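Local coordinates for transcription initiation factor tfiid subunit 72/90-100 KDA (Encephalitozoon cuniculi, PDB 2J4B), which probably acts as a component of the TFIID complex in RNA polymerase II transcription initiation, represented here by its N-terminal domain, at residues M8-I19 and L30-I41. Sequence-based numbering, arbitrary orientation.
Sequences METSYVSLKTWI and LLPLLYPLFIHI
The Y12 ring lodges as a knob in the hole formed by L34, L37, F38 and I41. Y12 CG lies anti to the backbone N (chi1 178°), which carries the ring across to helix 34-47. The CD1/CE1 edge leads: L37 CG and L34 O both lie near the ring plane, L34 O 3.5 Å from Y12 CE1, while F38 CB comes in obliquely. I41 CD1 reaches the base of the Y12 ring, 3.6 Å from Y12 CB. The phenol oxygen passes L34 CB and is hydrogen-bonded to H65. The helices of 8-19 and 34-41 run antiparallel (167°), their axes approaching to 10.6 Å, and form a knobs-into-holes pair in the largely helical NTD2 domain. L34 is the answering knob, set among Y12, L15, K16 and I19. Its branches diverge: L34 CD1 touches K16 CG where the two side chains cross at about a right angle, whereas L34 CD2 touches I19 CD1 at 3.7 Å and L15 CD2 at 3.8 Å. K16 then extends away to a salt bridge with D64. L15 CD2 also reaches L37 CD2 (3.6 Å), and I122 packs against both leucines. Farther along, I19 CG2 rests on L30 CB and L31 CD2, and W18 CZ3 meets L30 CD1, its indole stacked on F113.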
ATOM      1  N   MET A   8       5.446  -9.544  -3.345  1.00 70.99           N
ATOM      2  CA  MET A   8       4.656  -8.454  -2.801  1.00 70.91           C
ATOM      3  C   MET A   8       4.626  -8.390  -1.279  1.00 70.59           C
ATOM      4  O   MET A   8       4.872  -7.330  -0.700  1.00 70.49           O
ATOM      5  CB  MET A   8       3.228  -8.543  -3.328  1.00 70.99           C
ATOM      6  CG  MET A   8       3.116  -8.272  -4.824  1.00 71.05           C
ATOM      7  SD  MET A   8       1.402  -8.130  -5.373  1.00 71.41           S
ATOM      8  CE  MET A   8       0.947  -9.838  -5.664  1.00 68.88           C
ATOM      9  N   GLU A   9       4.310  -9.513  -0.640  1.00 70.04           N
ATOM     10  CA  GLU A   9       4.170  -9.562   0.814  1.00 69.55           C
ATOM     11  C   GLU A   9       5.495  -9.325   1.552  1.00 68.27           C
ATOM     12  O   GLU A   9       5.543  -8.594   2.535  1.00 68.13           O
ATOM     13  CB  GLU A   9       3.554 -10.899   1.256  1.00 70.15           C
ATOM     14  CG  GLU A   9       3.236 -10.933   2.752  1.00 70.87           C
ATOM     15  CD  GLU A   9       2.617 -12.236   3.225  1.00 71.60           C
ATOM     16  OE1 GLU A   9       1.704 -12.763   2.545  1.00 72.43           O
ATOM     17  OE2 GLU A   9       3.053 -12.735   4.293  1.00 72.38           O
ATOM     18  N   THR A  10       6.563  -9.955   1.085  1.00 67.00           N
ATOM     19  CA  THR A  10       7.883  -9.755   1.664  1.00 66.27           C
ATOM     20  C   THR A  10       8.274  -8.276   1.623  1.00 66.13           C
ATOM     21  O   THR A  10       8.830  -7.753   2.593  1.00 66.17           O
ATOM     22  CB  THR A  10       8.949 -10.580   0.909  1.00 66.03           C
ATOM     23  OG1 THR A  10       8.586 -11.964   0.929  1.00 66.23           O
ATOM     24  CG2 THR A  10      10.316 -10.424   1.547  1.00 66.16           C
ATOM     25  N   SER A  11       7.966  -7.610   0.506  1.00 65.01           N
ATOM     26  CA  SER A  11       8.362  -6.224   0.285  1.00 64.46           C
ATOM     27  C   SER A  11       7.568  -5.280   1.176  1.00 63.57           C
ATOM     28  O   SER A  11       8.094  -4.273   1.658  1.00 63.50           O
ATOM     29  CB  SER A  11       8.170  -5.834  -1.188  1.00 64.76           C
ATOM     30  OG  SER A  11       8.943  -6.660  -2.048  1.00 64.82           O
ATOM     31  N   TYR A  12       6.300  -5.609   1.384  1.00 61.80           N
ATOM     32  CA  TYR A  12       5.450  -4.855   2.284  1.00 61.21           C
ATOM     33  C   TYR A  12       6.005  -4.879   3.707  1.00 60.28           C
ATOM     34  O   TYR A  12       6.207  -3.832   4.317  1.00 60.29           O
ATOM     35  CB  TYR A  12       4.038  -5.433   2.260  1.00 61.41           C
ATOM     36  CG  TYR A  12       3.083  -4.751   3.208  1.00 61.39           C
ATOM     37  CD1 TYR A  12       2.340  -3.655   2.798  1.00 61.53           C
ATOM     38  CD2 TYR A  12       2.917  -5.209   4.503  1.00 61.19           C
ATOM     39  CE1 TYR A  12       1.471  -3.026   3.650  1.00 61.63           C
ATOM     40  CE2 TYR A  12       2.047  -4.587   5.367  1.00 61.55           C
ATOM     41  CZ  TYR A  12       1.324  -3.499   4.938  1.00 61.85           C
ATOM     42  OH  TYR A  12       0.449  -2.873   5.797  1.00 62.05           O
ATOM     43  N   VAL A  13       6.249  -6.078   4.225  1.00 59.11           N
ATOM     44  CA  VAL A  13       6.864  -6.258   5.543  1.00 58.88           C
ATOM     45  C   VAL A  13       8.195  -5.520   5.708  1.00 58.30           C
ATOM     46  O   VAL A  13       8.412  -4.832   6.696  1.00 58.22           O
ATOM     47  CB  VAL A  13       7.126  -7.759   5.830  1.00 58.64           C
ATOM     48  CG1 VAL A  13       7.870  -7.924   7.149  1.00 58.24           C
ATOM     49  CG2 VAL A  13       5.806  -8.558   5.833  1.00 57.74           C
ATOM     50  N   SER A  14       9.091  -5.691   4.746  1.00 58.39           N
ATOM     51  CA  SER A  14      10.427  -5.095   4.809  1.00 58.69           C
ATOM     52  C   SER A  14      10.360  -3.553   4.806  1.00 58.54           C
ATOM     53  O   SER A  14      11.143  -2.882   5.495  1.00 57.95           O
ATOM     54  CB  SER A  14      11.274  -5.619   3.646  1.00 59.52           C
ATOM     55  OG  SER A  14      12.153  -4.626   3.152  1.00 61.33           O
ATOM     56  N   LEU A  15       9.418  -3.005   4.044  1.00 57.83           N
ATOM     57  CA  LEU A  15       9.090  -1.586   4.121  1.00 57.91           C
ATOM     58  C   LEU A  15       8.489  -1.230   5.477  1.00 58.02           C
ATOM     59  O   LEU A  15       8.927  -0.298   6.133  1.00 58.90           O
ATOM     60  CB  LEU A  15       8.113  -1.206   3.019  1.00 57.67           C
ATOM     61  CG  LEU A  15       7.588   0.232   3.064  1.00 57.82           C
ATOM     62  CD1 LEU A  15       8.717   1.261   3.009  1.00 57.01           C
ATOM     63  CD2 LEU A  15       6.581   0.425   1.941  1.00 57.50           C
ATOM     64  N   LYS A  16       7.480  -1.977   5.896  1.00 58.74           N
ATOM     65  CA  LYS A  16       6.870  -1.770   7.206  1.00 58.90           C
ATOM     66  C   LYS A  16       7.911  -1.731   8.330  1.00 59.19           C
ATOM     67  O   LYS A  16       7.858  -0.863   9.191  1.00 60.56           O
ATOM     68  CB  LYS A  16       5.849  -2.867   7.485  1.00 58.63           C
ATOM     69  CG  LYS A  16       5.097  -2.707   8.792  1.00 58.89           C
ATOM     70  CD  LYS A  16       4.108  -3.848   8.996  1.00 59.07           C
ATOM     71  CE  LYS A  16       3.714  -3.975  10.444  1.00 59.74           C
ATOM     72  NZ  LYS A  16       2.953  -5.221  10.697  1.00 59.98           N
ATOM     73  N   THR A  17       8.856  -2.664   8.309  1.00 58.29           N
ATOM     74  CA  THR A  17       9.857  -2.770   9.362  1.00 58.16           C
ATOM     75  C   THR A  17      10.840  -1.597   9.341  1.00 58.13           C
ATOM     76  O   THR A  17      11.348  -1.167  10.392  1.00 56.86           O
ATOM     77  CB  THR A  17      10.641  -4.093   9.230  1.00 58.01           C
ATOM     78  OG1 THR A  17       9.714  -5.191   9.189  1.00 58.11           O
ATOM     79  CG2 THR A  17      11.609  -4.261  10.379  1.00 56.97           C
ATOM     80  N   TRP A  18      11.107  -1.090   8.140  1.00 58.22           N
ATOM     81  CA  TRP A  18      12.000   0.051   7.967  1.00 58.29           C
ATOM     82  C   TRP A  18      11.334   1.309   8.500  1.00 58.35           C
ATOM     83  O   TRP A  18      11.926   2.051   9.277  1.00 57.26           O
ATOM     84  CB  TRP A  18      12.377   0.202   6.495  1.00 58.17           C
ATOM     85  CG  TRP A  18      13.216   1.399   6.188  1.00 58.17           C
ATOM     86  CD1 TRP A  18      14.564   1.517   6.334  1.00 57.78           C
ATOM     87  CD2 TRP A  18      12.750   2.655   5.653  1.00 57.87           C
ATOM     88  NE1 TRP A  18      14.970   2.768   5.934  1.00 58.04           N
ATOM     89  CE2 TRP A  18      13.878   3.485   5.509  1.00 58.01           C
ATOM     90  CE3 TRP A  18      11.490   3.147   5.279  1.00 57.72           C
ATOM     91  CZ2 TRP A  18      13.789   4.793   5.011  1.00 57.98           C
ATOM     92  CZ3 TRP A  18      11.397   4.435   4.785  1.00 58.05           C
ATOM     93  CH2 TRP A  18      12.547   5.251   4.659  1.00 58.07           C
ATOM     94  N   ILE A  19      10.089   1.538   8.088  1.00 59.61           N
ATOM     95  CA  ILE A  19       9.308   2.688   8.570  1.00 60.09           C
ATOM     96  C   ILE A  19       9.221   2.737  10.097  1.00 61.22           C
ATOM     97  O   ILE A  19       9.570   3.737  10.715  1.00 61.14           O
ATOM     98  CB  ILE A  19       7.877   2.644   8.051  1.00 59.30           C
ATOM     99  CG1 ILE A  19       7.867   2.864   6.538  1.00 58.96           C
ATOM    100  CG2 ILE A  19       7.007   3.670   8.806  1.00 58.56           C
ATOM    101  CD1 ILE A  19       6.530   2.637   5.903  1.00 58.76           C
ATOM    102  N   LEU A  30       5.372   8.698   6.525  1.00 56.81           N
ATOM    103  CA  LEU A  30       5.612   7.398   5.926  1.00 56.93           C
ATOM    104  C   LEU A  30       4.499   6.382   6.199  1.00 56.63           C
ATOM    105  O   LEU A  30       4.245   5.531   5.379  1.00 55.40           O
ATOM    106  CB  LEU A  30       6.969   6.843   6.384  1.00 57.23           C
ATOM    107  CG  LEU A  30       8.174   7.657   5.871  1.00 57.72           C
ATOM    108  CD1 LEU A  30       9.483   7.272   6.568  1.00 57.90           C
ATOM    109  CD2 LEU A  30       8.323   7.554   4.359  1.00 56.88           C
ATOM    110  N   LEU A  31       3.821   6.469   7.338  1.00 57.57           N
ATOM    111  CA  LEU A  31       2.836   5.439   7.678  1.00 57.80           C
ATOM    112  C   LEU A  31       1.642   5.390   6.704  1.00 58.11           C
ATOM    113  O   LEU A  31       1.159   4.310   6.375  1.00 57.44           O
ATOM    114  CB  LEU A  31       2.378   5.559   9.134  1.00 56.89           C
ATOM    115  CG  LEU A  31       3.335   4.857  10.118  1.00 57.09           C
ATOM    116  CD1 LEU A  31       3.060   5.247  11.589  1.00 56.34           C
ATOM    117  CD2 LEU A  31       3.321   3.325   9.961  1.00 55.83           C
ATOM    118  N   PRO A  32       1.172   6.560   6.232  1.00 58.76           N
ATOM    119  CA  PRO A  32       0.047   6.568   5.285  1.00 58.61           C
ATOM    120  C   PRO A  32       0.314   5.735   4.038  1.00 59.08           C
ATOM    121  O   PRO A  32      -0.628   5.294   3.379  1.00 60.29           O
ATOM    122  CB  PRO A  32      -0.107   8.046   4.919  1.00 58.37           C
ATOM    123  CG  PRO A  32       0.477   8.785   6.092  1.00 59.07           C
ATOM    124  CD  PRO A  32       1.619   7.922   6.572  1.00 59.01           C
ATOM    125  N   LEU A  33       1.586   5.523   3.726  1.00 58.65           N
ATOM    126  CA  LEU A  33       1.982   4.760   2.559  1.00 58.33           C
ATOM    127  C   LEU A  33       1.564   3.291   2.641  1.00 57.97           C
ATOM    128  O   LEU A  33       1.326   2.662   1.618  1.00 58.39           O
ATOM    129  CB  LEU A  33       3.498   4.859   2.365  1.00 58.64           C
ATOM    130  CG  LEU A  33       4.101   4.079   1.191  1.00 59.94           C
ATOM    131  CD1 LEU A  33       3.448   4.395  -0.174  1.00 60.29           C
ATOM    132  CD2 LEU A  33       5.612   4.302   1.102  1.00 60.30           C
ATOM    133  N   LEU A  34       1.498   2.719   3.838  1.00 57.25           N
ATOM    134  CA  LEU A  34       1.202   1.289   3.937  1.00 56.81           C
ATOM    135  C   LEU A  34      -0.246   0.916   3.587  1.00 56.65           C
ATOM    136  O   LEU A  34      -0.497  -0.216   3.185  1.00 56.29           O
ATOM    137  CB  LEU A  34       1.558   0.741   5.307  1.00 56.45           C
ATOM    138  CG  LEU A  34       3.023   0.863   5.752  1.00 57.16           C
ATOM    139  CD1 LEU A  34       3.160   0.332   7.214  1.00 55.47           C
ATOM    140  CD2 LEU A  34       4.027   0.187   4.773  1.00 55.80           C
ATOM    141  N   TYR A  35      -1.193   1.845   3.725  1.00 56.90           N
ATOM    142  CA  TYR A  35      -2.604   1.508   3.501  1.00 57.37           C
ATOM    143  C   TYR A  35      -2.943   1.242   2.038  1.00 57.44           C
ATOM    144  O   TYR A  35      -3.485   0.174   1.721  1.00 56.99           O
ATOM    145  CB  TYR A  35      -3.560   2.582   4.040  1.00 57.69           C
ATOM    146  CG  TYR A  35      -5.016   2.290   3.684  1.00 57.62           C
ATOM    147  CD1 TYR A  35      -5.647   1.145   4.148  1.00 57.88           C
ATOM    148  CD2 TYR A  35      -5.739   3.138   2.875  1.00 57.71           C
ATOM    149  CE1 TYR A  35      -6.946   0.880   3.842  1.00 57.87           C
ATOM    150  CE2 TYR A  35      -7.053   2.883   2.561  1.00 57.43           C
ATOM    151  CZ  TYR A  35      -7.661   1.754   3.050  1.00 57.94           C
ATOM    152  OH  TYR A  35      -8.985   1.475   2.730  1.00 57.59           O
ATOM    153  N   PRO A  36      -2.668   2.222   1.150  1.00 57.40           N
ATOM    154  CA  PRO A  36      -2.862   1.986  -0.286  1.00 57.81           C
ATOM    155  C   PRO A  36      -1.993   0.855  -0.826  1.00 57.52           C
ATOM    156  O   PRO A  36      -2.452   0.082  -1.642  1.00 58.35           O
ATOM    157  CB  PRO A  36      -2.488   3.329  -0.925  1.00 57.38           C
ATOM    158  CG  PRO A  36      -1.689   4.042   0.103  1.00 57.00           C
ATOM    159  CD  PRO A  36      -2.193   3.588   1.414  1.00 57.14           C
ATOM    160  N   LEU A  37      -0.760   0.740  -0.363  1.00 58.14           N
ATOM    161  CA  LEU A  37       0.078  -0.373  -0.774  1.00 59.13           C
ATOM    162  C   LEU A  37      -0.551  -1.721  -0.382  1.00 59.43           C
ATOM    163  O   LEU A  37      -0.565  -2.668  -1.171  1.00 59.79           O
ATOM    164  CB  LEU A  37       1.450  -0.252  -0.127  1.00 59.79           C
ATOM    165  CG  LEU A  37       2.429  -1.393  -0.416  1.00 60.50           C
ATOM    166  CD1 LEU A  37       2.467  -1.802  -1.917  1.00 59.89           C
ATOM    167  CD2 LEU A  37       3.833  -0.980   0.107  1.00 61.41           C
ATOM    168  N   PHE A  38      -1.051  -1.780   0.852  1.00 58.59           N
ATOM    169  CA  PHE A  38      -1.737  -2.947   1.403  1.00 58.17           C
ATOM    170  C   PHE A  38      -2.929  -3.417   0.566  1.00 57.08           C
ATOM    171  O   PHE A  38      -3.029  -4.581   0.207  1.00 55.08           O
ATOM    172  CB  PHE A  38      -2.212  -2.609   2.814  1.00 57.86           C
ATOM    173  CG  PHE A  38      -3.155  -3.604   3.409  1.00 57.70           C
ATOM    174  CD1 PHE A  38      -2.686  -4.792   3.942  1.00 57.97           C
ATOM    175  CD2 PHE A  38      -4.510  -3.323   3.500  1.00 58.16           C
ATOM    176  CE1 PHE A  38      -3.564  -5.699   4.541  1.00 57.81           C
ATOM    177  CE2 PHE A  38      -5.398  -4.215   4.107  1.00 57.99           C
ATOM    178  CZ  PHE A  38      -4.921  -5.401   4.623  1.00 57.96           C
ATOM    179  N   ILE A  39      -3.835  -2.501   0.274  1.00 57.72           N
ATOM    180  CA  ILE A  39      -5.001  -2.821  -0.541  1.00 57.68           C
ATOM    181  C   ILE A  39      -4.514  -3.290  -1.892  1.00 57.63           C
ATOM    182  O   ILE A  39      -4.990  -4.288  -2.426  1.00 57.19           O
ATOM    183  CB  ILE A  39      -5.924  -1.588  -0.713  1.00 57.58           C
ATOM    184  CG1 ILE A  39      -6.571  -1.225   0.633  1.00 58.01           C
ATOM    185  CG2 ILE A  39      -7.001  -1.850  -1.767  1.00 57.35           C
ATOM    186  CD1 ILE A  39      -7.351  -2.361   1.275  1.00 57.61           C
ATOM    187  N   HIS A  40      -3.535  -2.577  -2.438  1.00 57.56           N
ATOM    188  CA  HIS A  40      -3.052  -2.887  -3.772  1.00 57.23           C
ATOM    189  C   HIS A  40      -2.461  -4.288  -3.862  1.00 56.67           C
ATOM    190  O   HIS A  40      -2.616  -4.957  -4.879  1.00 56.63           O
ATOM    191  CB  HIS A  40      -2.057  -1.834  -4.264  1.00 56.74           C
ATOM    192  CG  HIS A  40      -2.702  -0.698  -4.982  1.00 56.71           C
ATOM    193  ND1 HIS A  40      -3.434  -0.871  -6.135  1.00 56.82           N
ATOM    194  CD2 HIS A  40      -2.735   0.626  -4.709  1.00 57.19           C
ATOM    195  CE1 HIS A  40      -3.884   0.299  -6.547  1.00 57.42           C
ATOM    196  NE2 HIS A  40      -3.475   1.225  -5.696  1.00 57.57           N
ATOM    197  N   ILE A  41      -1.754  -4.714  -2.827  1.00 56.20           N
ATOM    198  CA  ILE A  41      -1.261  -6.101  -2.762  1.00 57.33           C
ATOM    199  C   ILE A  41      -2.409  -7.124  -2.694  1.00 57.10           C
ATOM    200  O   ILE A  41      -2.403  -8.140  -3.394  1.00 56.83           O
ATOM    201  CB  ILE A  41      -0.301  -6.285  -1.560  1.00 57.80           C
ATOM    202  CG1 ILE A  41       0.984  -5.466  -1.811  1.00 57.25           C
ATOM    203  CG2 ILE A  41       0.008  -7.754  -1.333  1.00 56.62           C
ATOM    204  CD1 ILE A  41       1.865  -5.319  -0.587  1.00 57.38           C
TER